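Long-range contacts in probable oxidoreductase (Pseudomonas aeruginosa, PDB 4B7C), which probably catalyses NADP(H)-dependent oxidation or reduction as a member of the medium-chain dehydrogenase/reductase family: residues Y11-R16 and P66-G71; R55-D60 and E72-L77; S128-T133 and E293-L298. One frame throughout, in Å; residues are numbered along the deposited sequence.

Contact 1: Y11-R16 and P66-G71; sequences YQLAQR and PPVGIG
Gly-71 donates its backbone N-H to Leu-13 O at 2.7 Å, and the N-H...O angle of 173° marks a nearly straight bond. A second carbonyl is gripped from the other segment: Arg-16 NH2 reaches Val-68 O over 2.7 Å (153° at the hydrogen), lying in the carbonyl plane, while the oxygen sits a little out of the guanidinium plane. NH1 adds only a weak bond to the same oxygen. Between these two polar points the apolar groups close up. Leu-13 sets CG anti to its own nitrogen (chi1 -176°), and from there CD2 comes to 3.3 Å from Val-68 O while CB meets Val-68 CG1 at 3.8 Å. Ile-70 CD1 lies over the rim of one face of the Arg-16 guanidinium, the same methyl that lies 4.0 Å from Arg-16 CG. At the far end, Gly-71 O sits over the face of the Gln-12 amide, 3.4 Å from Gln-12 CD, and is not hydrogen-bonded to it.

What positions the arginine lies in the next shell: NH2 also binds Met-58 O, and the bends at chi2 and chi3 turn the guanidinium back toward Val-68. Glu-72 OE1 accepts the N-H of Gly-69, a further hold on the 66-71 loop. The contact is peripheral. It fastens the end of strand 7-13, which pairs antiparallel with strand 26-32, to the loop that leads from helix 53-58 to strand 77-85, and backbone bonds from Leu-13 to Glu-72 and from Tyr-11 to Met-74 carry the attachment onward.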
# COMPACT_ATOMS: atom_id res chain seq x y z
N TYR B 11 -29.02 -2.32 -24.43
CA TYR B 11 -28.75 -3.48 -23.60
C TYR B 11 -28.89 -3.06 -22.14
O TYR B 11 -28.15 -2.21 -21.65
CB TYR B 11 -27.37 -4.07 -23.85
CG TYR B 11 -27.38 -5.09 -24.94
CD1 TYR B 11 -27.95 -6.34 -24.73
CD2 TYR B 11 -26.82 -4.82 -26.18
CE1 TYR B 11 -27.96 -7.30 -25.73
CE2 TYR B 11 -26.83 -5.76 -27.19
CZ TYR B 11 -27.40 -7.00 -26.96
OH TYR B 11 -27.42 -7.93 -27.96
N GLN B 12 -29.86 -3.67 -21.47
CA GLN B 12 -30.09 -3.42 -20.05
C GLN B 12 -29.49 -4.55 -19.23
O GLN B 12 -29.40 -5.68 -19.69
CB GLN B 12 -31.57 -3.31 -19.75
CG GLN B 12 -32.25 -2.16 -20.45
CD GLN B 12 -33.75 -2.15 -20.24
OE1 GLN B 12 -34.31 -3.09 -19.67
NE2 GLN B 12 -34.42 -1.10 -20.71
N LEU B 13 -29.07 -4.22 -18.01
CA LEU B 13 -28.62 -5.24 -17.07
C LEU B 13 -29.85 -5.98 -16.54
O LEU B 13 -30.72 -5.38 -15.90
CB LEU B 13 -27.83 -4.63 -15.92
CG LEU B 13 -27.23 -5.61 -14.90
CD1 LEU B 13 -26.16 -6.47 -15.56
CD2 LEU B 13 -26.68 -4.87 -13.70
N ALA B 14 -29.91 -7.28 -16.82
CA ALA B 14 -31.11 -8.09 -16.55
C ALA B 14 -30.98 -8.85 -15.23
O ALA B 14 -31.93 -8.94 -14.45
CB ALA B 14 -31.36 -9.06 -17.69
N GLN B 15 -29.81 -9.43 -15.00
CA GLN B 15 -29.52 -10.11 -13.74
C GLN B 15 -28.03 -10.06 -13.42
O GLN B 15 -27.18 -10.08 -14.32
CB GLN B 15 -30.00 -11.57 -13.76
CG GLN B 15 -29.43 -12.41 -14.89
CD GLN B 15 -29.91 -13.88 -14.86
OE1 GLN B 15 -31.04 -14.20 -14.46
NE2 GLN B 15 -29.03 -14.78 -15.28
N ARG B 16 -27.72 -10.02 -12.12
CA ARG B 16 -26.34 -9.97 -11.66
C ARG B 16 -25.71 -11.33 -11.94
O ARG B 16 -26.23 -12.35 -11.48
CB ARG B 16 -26.26 -9.63 -10.16
CG ARG B 16 -27.22 -8.52 -9.77
CD ARG B 16 -26.65 -7.49 -8.84
NE ARG B 16 -26.01 -6.55 -9.72
CZ ARG B 16 -26.28 -5.26 -9.90
NH1 ARG B 16 -27.24 -4.61 -9.26
NH2 ARG B 16 -25.53 -4.63 -10.78
N PRO B 66 -21.16 3.77 -8.56
CA PRO B 66 -22.25 2.87 -8.18
C PRO B 66 -22.48 1.74 -9.19
O PRO B 66 -22.28 1.93 -10.38
CB PRO B 66 -23.47 3.80 -8.13
CG PRO B 66 -22.92 5.17 -7.95
CD PRO B 66 -21.61 5.17 -8.68
N PRO B 67 -22.92 0.56 -8.70
CA PRO B 67 -23.23 -0.51 -9.64
C PRO B 67 -24.32 -0.11 -10.62
O PRO B 67 -25.16 0.73 -10.31
CB PRO B 67 -23.73 -1.65 -8.75
CG PRO B 67 -23.52 -1.24 -7.34
CD PRO B 67 -23.26 0.23 -7.31
N VAL B 68 -24.31 -0.72 -11.79
CA VAL B 68 -25.43 -0.57 -12.73
C VAL B 68 -26.68 -1.20 -12.12
O VAL B 68 -26.63 -2.32 -11.62
CB VAL B 68 -25.10 -1.21 -14.09
CG1 VAL B 68 -26.34 -1.22 -14.98
CG2 VAL B 68 -23.94 -0.49 -14.75
N GLY B 69 -27.78 -0.48 -12.13
CA GLY B 69 -29.04 -0.97 -11.56
C GLY B 69 -29.67 -2.01 -12.46
O GLY B 69 -29.46 -2.00 -13.67
N ILE B 70 -30.42 -2.93 -11.87
CA ILE B 70 -31.20 -3.90 -12.64
C ILE B 70 -32.24 -3.15 -13.46
O ILE B 70 -32.94 -2.29 -12.94
CB ILE B 70 -31.91 -4.93 -11.74
CG1 ILE B 70 -30.87 -5.76 -10.98
CG2 ILE B 70 -32.82 -5.84 -12.56
CD1 ILE B 70 -30.01 -6.65 -11.87
N GLY B 71 -32.32 -3.48 -14.75
CA GLY B 71 -33.24 -2.80 -15.67
C GLY B 71 -32.69 -1.50 -16.26
O GLY B 71 -33.31 -0.90 -17.14

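Contact 2: R55-D60 and E72-L77; sequences RGWMND and EVMRAL
Trp-57 and Arg-75 make the main contact, through two kinds of interaction with the indole. Arg-75 has two conformers, and the geometry is that of the one described here. The first interaction is CH-pi: Arg-75 CD stands 4.0 Å from the centroid of the six-membered ring of Trp-57, close to the ring normal. The second is cation-pi, with Arg-75 CZ 5.0 Å from the centroid of the five-membered ring and 23° off its normal. Since the guanidinium and ring planes are 68° apart, the group does not stack flat; it stands steeply over the indole and presents NH1, which comes to 3.6 Å from Trp-57 CG. In this conformer the arginine is extended through chi2 and then bends at chi3 (-51°), carrying the aliphatic part across the benzo ring before the charged end reaches the pyrrole. Its NH2 binds Pro-66 O, a bond that should limit its rotation.

Apolar packing supplies the rest. The methyl CE of Met-74 lies near the plane of the Trp-57 ring, at its edge, and 3.8 Å from Met-58 CG, where the two methionine chains cross at about a right angle.

Within 55-60, Arg-55 NH1 binds Asn-59 OD1 at 2.6 Å, from above the carbonyl plane.

Both segments belong to the GroES-like N-terminal domain of medium-chain dehydrogenases/reductases, where the arrangement packs the short helix 53-58 against the irregular chain that runs into strand 77-85.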
# COMPACT_ATOMS: atom_id res chain seq x y z
N ARG B 55 -17.14 -5.60 -15.67
CA ARG B 55 -17.47 -6.72 -14.78
C ARG B 55 -17.78 -6.23 -13.34
O ARG B 55 -18.78 -6.62 -12.71
CB ARG B 55 -16.35 -7.76 -14.85
CG ARG B 55 -16.78 -9.19 -14.47
CD ARG B 55 -18.11 -9.68 -14.92
NE ARG B 55 -18.58 -10.75 -14.05
CZ ARG B 55 -19.25 -10.62 -12.90
NH1 ARG B 55 -19.58 -9.43 -12.41
NH2 ARG B 55 -19.59 -11.72 -12.23
N GLY B 56 -16.96 -5.30 -12.86
CA GLY B 56 -17.19 -4.69 -11.55
C GLY B 56 -18.47 -3.88 -11.52
O GLY B 56 -19.18 -3.87 -10.50
N TRP B 57 -18.76 -3.18 -12.61
CA TRP B 57 -19.95 -2.31 -12.67
C TRP B 57 -21.22 -3.10 -12.60
O TRP B 57 -22.27 -2.57 -12.23
CB TRP B 57 -19.98 -1.48 -13.95
CG TRP B 57 -18.76 -0.64 -14.17
CD1 TRP B 57 -17.85 -0.19 -13.22
CD2 TRP B 57 -18.30 -0.05 -15.44
NE1 TRP B 57 -16.88 0.56 -13.80
CE2 TRP B 57 -17.09 0.69 -15.12
CE3 TRP B 57 -18.75 -0.08 -16.74
CZ2 TRP B 57 -16.36 1.37 -16.10
CZ3 TRP B 57 -18.02 0.60 -17.72
CH2 TRP B 57 -16.85 1.30 -17.41
N MET B 58 -21.13 -4.37 -12.99
CA MET B 58 -22.28 -5.27 -12.95
C MET B 58 -22.53 -5.88 -11.56
O MET B 58 -23.65 -6.30 -11.26
CB MET B 58 -22.10 -6.41 -13.96
CG MET B 58 -22.33 -5.98 -15.40
SD MET B 58 -22.13 -7.36 -16.57
CE MET B 58 -20.36 -7.38 -16.80
N ASN B 59 -21.48 -5.94 -10.75
CA ASN B 59 -21.57 -6.49 -9.40
C ASN B 59 -22.22 -5.54 -8.39
O ASN B 59 -22.00 -4.33 -8.45
CB ASN B 59 -20.17 -6.89 -8.90
CG ASN B 59 -19.66 -8.18 -9.51
OD1 ASN B 59 -20.43 -9.00 -10.00
ND2 ASN B 59 -18.36 -8.36 -9.48
N ASP B 60 -22.96 -6.13 -7.45
CA ASP B 60 -23.64 -5.40 -6.38
C ASP B 60 -22.70 -5.35 -5.19
O ASP B 60 -22.57 -6.27 -4.37
CB ASP B 60 -25.02 -5.99 -6.04
CG ASP B 60 -25.98 -4.94 -5.48
OD1 ASP B 60 -25.62 -3.75 -5.37
OD2 ASP B 60 -27.12 -5.32 -5.15
N GLU B 72 -31.53 -1.06 -15.79
CA GLU B 72 -30.87 0.14 -16.33
C GLU B 72 -30.03 -0.22 -17.55
O GLU B 72 -29.49 -1.32 -17.65
CB GLU B 72 -29.93 0.78 -15.31
CG GLU B 72 -30.60 1.68 -14.28
CD GLU B 72 -29.60 2.33 -13.32
OE1 GLU B 72 -28.36 2.10 -13.43
OE2 GLU B 72 -30.07 3.09 -12.44
N VAL B 73 -29.90 0.74 -18.46
CA VAL B 73 -29.00 0.58 -19.59
C VAL B 73 -27.59 0.34 -19.08
O VAL B 73 -27.11 1.05 -18.21
CB VAL B 73 -29.01 1.82 -20.50
CG1 VAL B 73 -28.03 1.63 -21.66
CG2 VAL B 73 -30.42 2.06 -21.01
N MET B 74 -26.93 -0.67 -19.63
CA MET B 74 -25.59 -1.01 -19.21
C MET B 74 -24.62 0.17 -19.41
O MET B 74 -24.65 0.85 -20.43
CB MET B 74 -25.07 -2.24 -19.95
CG MET B 74 -23.66 -2.66 -19.58
SD MET B 74 -23.39 -2.93 -17.83
CE MET B 74 -21.62 -3.18 -17.87
N ARG B 75 -23.76 0.39 -18.41
CA ARG B 75 -22.79 1.48 -18.45
C ARG B 75 -21.70 1.21 -19.47
O ARG B 75 -21.17 0.11 -19.56
CB ARG B 75 -22.16 1.71 -17.06
CG ARG B 75 -21.12 2.83 -17.01
CD ARG B 75 -20.60 3.15 -15.61
NE ARG B 75 -21.70 3.38 -14.68
CZ ARG B 75 -21.90 2.76 -13.52
NH1 ARG B 75 -21.04 1.85 -13.06
NH2 ARG B 75 -22.97 3.08 -12.80
N ALA B 76 -21.34 2.23 -20.25
CA ALA B 76 -20.22 2.15 -21.20
C ALA B 76 -19.72 3.53 -21.56
O ALA B 76 -20.52 4.43 -21.84
CB ALA B 76 -20.66 1.43 -22.47
N LEU B 77 -18.42 3.70 -21.55
CA LEU B 77 -17.80 4.88 -22.10
C LEU B 77 -17.86 4.77 -23.62
O LEU B 77 -17.77 3.68 -24.19
CB LEU B 77 -16.34 5.03 -21.65
CG LEU B 77 -16.13 5.30 -20.14
CD1 LEU B 77 -14.65 5.21 -19.80
CD2 LEU B 77 -16.71 6.61 -19.67

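Contact 3: S128-T133 and E293-L298; sequences SALGMT and EMATWL
Leu-130 and Leu-298 reach toward each other tip to tip, with Leu-130 CG 3.8 Å from Leu-298 CD1. Both leucines hold CG opposite the carbonyl carbon (chi1 -68° for Leu-130, -70° for Leu-298); the two thus share a first rotamer, and their ends meet. The CD2 methyl of Leu-130 packs on the helix at Met-294 and Ala-295: it lies 3.7 Å from Met-294 CG and 4.3 Å from Ala-295 CB, and the leucine and methionine chains cross at a slant.

Met-294 is the most folded side chain here. Its CG is anti to the backbone N, and bends at chi2 (68°) and chi3 bring the thioether toward Ala-129. CG thereby comes to 3.4 Å from Ala-129 O, and SD and CE of Met-294 lie 4.0 Å from Ala-129 O. Ala-129 points its CB at the helix and lies 4.4 Å from Leu-298 CD1.

The loop that presents these groups is a type I turn from Ser-128 to Gly-131, closed by Gly-131 N to Ser-128 O at 2.9 Å; Gly-131 is the N-cap of helix 132-145. Ser-128 OG hydrogen-bonds to Glu-307 and Ser-305.

Across the interface itself every close approach involves carbon or sulfur, with none of the pairs hydrogen-bonded. This is consistent with an interface held mainly by apolar packing, with one backbone carbonyl against the methionine, while directional bonds act within each segment and to its surroundings.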
# COMPACT_ATOMS: atom_id res chain seq x y z
N SER B 128 -9.07 4.89 -26.60
CA SER B 128 -7.87 4.13 -26.29
C SER B 128 -6.78 5.06 -25.78
O SER B 128 -6.90 5.61 -24.68
CB SER B 128 -7.40 3.27 -27.47
OG SER B 128 -7.09 4.06 -28.59
N ALA B 129 -5.73 5.25 -26.57
CA ALA B 129 -4.58 6.06 -26.14
C ALA B 129 -4.98 7.51 -25.81
O ALA B 129 -4.41 8.14 -24.90
CB ALA B 129 -3.49 6.03 -27.19
N LEU B 130 -5.98 8.02 -26.54
CA LEU B 130 -6.49 9.39 -26.31
C LEU B 130 -7.82 9.35 -25.55
O LEU B 130 -8.59 10.32 -25.55
CB LEU B 130 -6.65 10.15 -27.63
CG LEU B 130 -5.33 10.49 -28.33
CD1 LEU B 130 -5.57 11.05 -29.75
CD2 LEU B 130 -4.45 11.42 -27.52
N GLY B 131 -8.09 8.21 -24.92
CA GLY B 131 -9.26 8.02 -24.08
C GLY B 131 -8.88 7.63 -22.65
O GLY B 131 -7.76 7.88 -22.19
N MET B 132 -9.81 6.99 -21.95
CA MET B 132 -9.65 6.68 -20.53
C MET B 132 -8.56 5.66 -20.26
O MET B 132 -7.91 5.72 -19.23
CB MET B 132 -10.98 6.25 -19.90
CG MET B 132 -11.99 7.39 -19.71
SD MET B 132 -11.37 8.88 -18.91
CE MET B 132 -10.83 9.86 -20.30
N THR B 133 -8.35 4.69 -21.15
CA THR B 133 -7.28 3.71 -20.94
C THR B 133 -5.92 4.37 -21.03
O THR B 133 -5.05 4.16 -20.19
CB THR B 133 -7.36 2.52 -21.92
OG1 THR B 133 -7.34 3.00 -23.25
CG2 THR B 133 -8.64 1.71 -21.68
N GLU B 293 -0.06 16.06 -24.73
CA GLU B 293 1.24 15.40 -24.75
C GLU B 293 1.16 14.04 -25.43
O GLU B 293 1.99 13.71 -26.26
CB GLU B 293 1.85 15.25 -23.37
CG GLU B 293 3.22 14.59 -23.43
CD GLU B 293 4.07 14.83 -22.19
OE1 GLU B 293 3.60 14.55 -21.08
OE2 GLU B 293 5.23 15.26 -22.35
N MET B 294 0.13 13.26 -25.09
CA MET B 294 -0.10 11.95 -25.71
C MET B 294 -0.22 12.06 -27.23
O MET B 294 0.36 11.28 -27.96
CB MET B 294 -1.36 11.29 -25.14
CG MET B 294 -1.66 9.90 -25.71
SD MET B 294 -0.44 8.65 -25.20
CE MET B 294 -0.69 8.76 -23.43
N ALA B 295 -0.97 13.06 -27.69
CA ALA B 295 -1.16 13.31 -29.13
C ALA B 295 0.17 13.55 -29.86
O ALA B 295 0.36 13.07 -30.97
CB ALA B 295 -2.11 14.49 -29.35
N THR B 296 1.08 14.29 -29.24
CA THR B 296 2.39 14.56 -29.85
C THR B 296 3.25 13.29 -29.90
O THR B 296 3.96 13.04 -30.87
CB THR B 296 3.15 15.70 -29.15
OG1 THR B 296 3.56 15.28 -27.85
CG2 THR B 296 2.27 16.93 -29.03
N TRP B 297 3.20 12.48 -28.84
CA TRP B 297 3.93 11.21 -28.82
C TRP B 297 3.46 10.32 -29.94
O TRP B 297 4.26 9.70 -30.64
CB TRP B 297 3.78 10.48 -27.49
CG TRP B 297 4.61 11.05 -26.35
CD1 TRP B 297 5.81 11.76 -26.44
CD2 TRP B 297 4.34 10.94 -24.92
NE1 TRP B 297 6.28 12.10 -25.19
CE2 TRP B 297 5.45 11.64 -24.24
CE3 TRP B 297 3.33 10.37 -24.16
CZ2 TRP B 297 5.51 11.74 -22.86
CZ3 TRP B 297 3.41 10.49 -22.78
CH2 TRP B 297 4.47 11.15 -22.14
N LEU B 298 2.15 10.26 -30.12
CA LEU B 298 1.55 9.49 -31.21
C LEU B 298 1.99 10.03 -32.58
O LEU B 298 2.42 9.27 -33.44
CB LEU B 298 0.03 9.50 -31.12
CG LEU B 298 -0.58 8.70 -29.98
CD1 LEU B 298 -1.99 9.23 -29.73
CD2 LEU B 298 -0.61 7.22 -30.31

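In the fold
Contacts 1 and 2 belong together: their centres are 6 Å apart, their segments alternate along the chain, and all four lie in the GroES-like domain. They share the loop between helix 53-58 and strand 77-85, and two arginine bonds to backbone oxygens, Arg-16 to Met-58 and Arg-75 to Pro-66, join one to the other. Contact 1 is at the surface and rests largely on backbone carbonyls; contact 2 is buried and rests on aromatic, cationic and methionine packing. Contact 3, also buried, lies on the opposite side of the chain's centre and is made of mainly apolar packing, without hydrogen bonds between its segments, yet Leu-77 CD1 touches Met-132 CG at 3.4 Å, linking contacts 2 and 3.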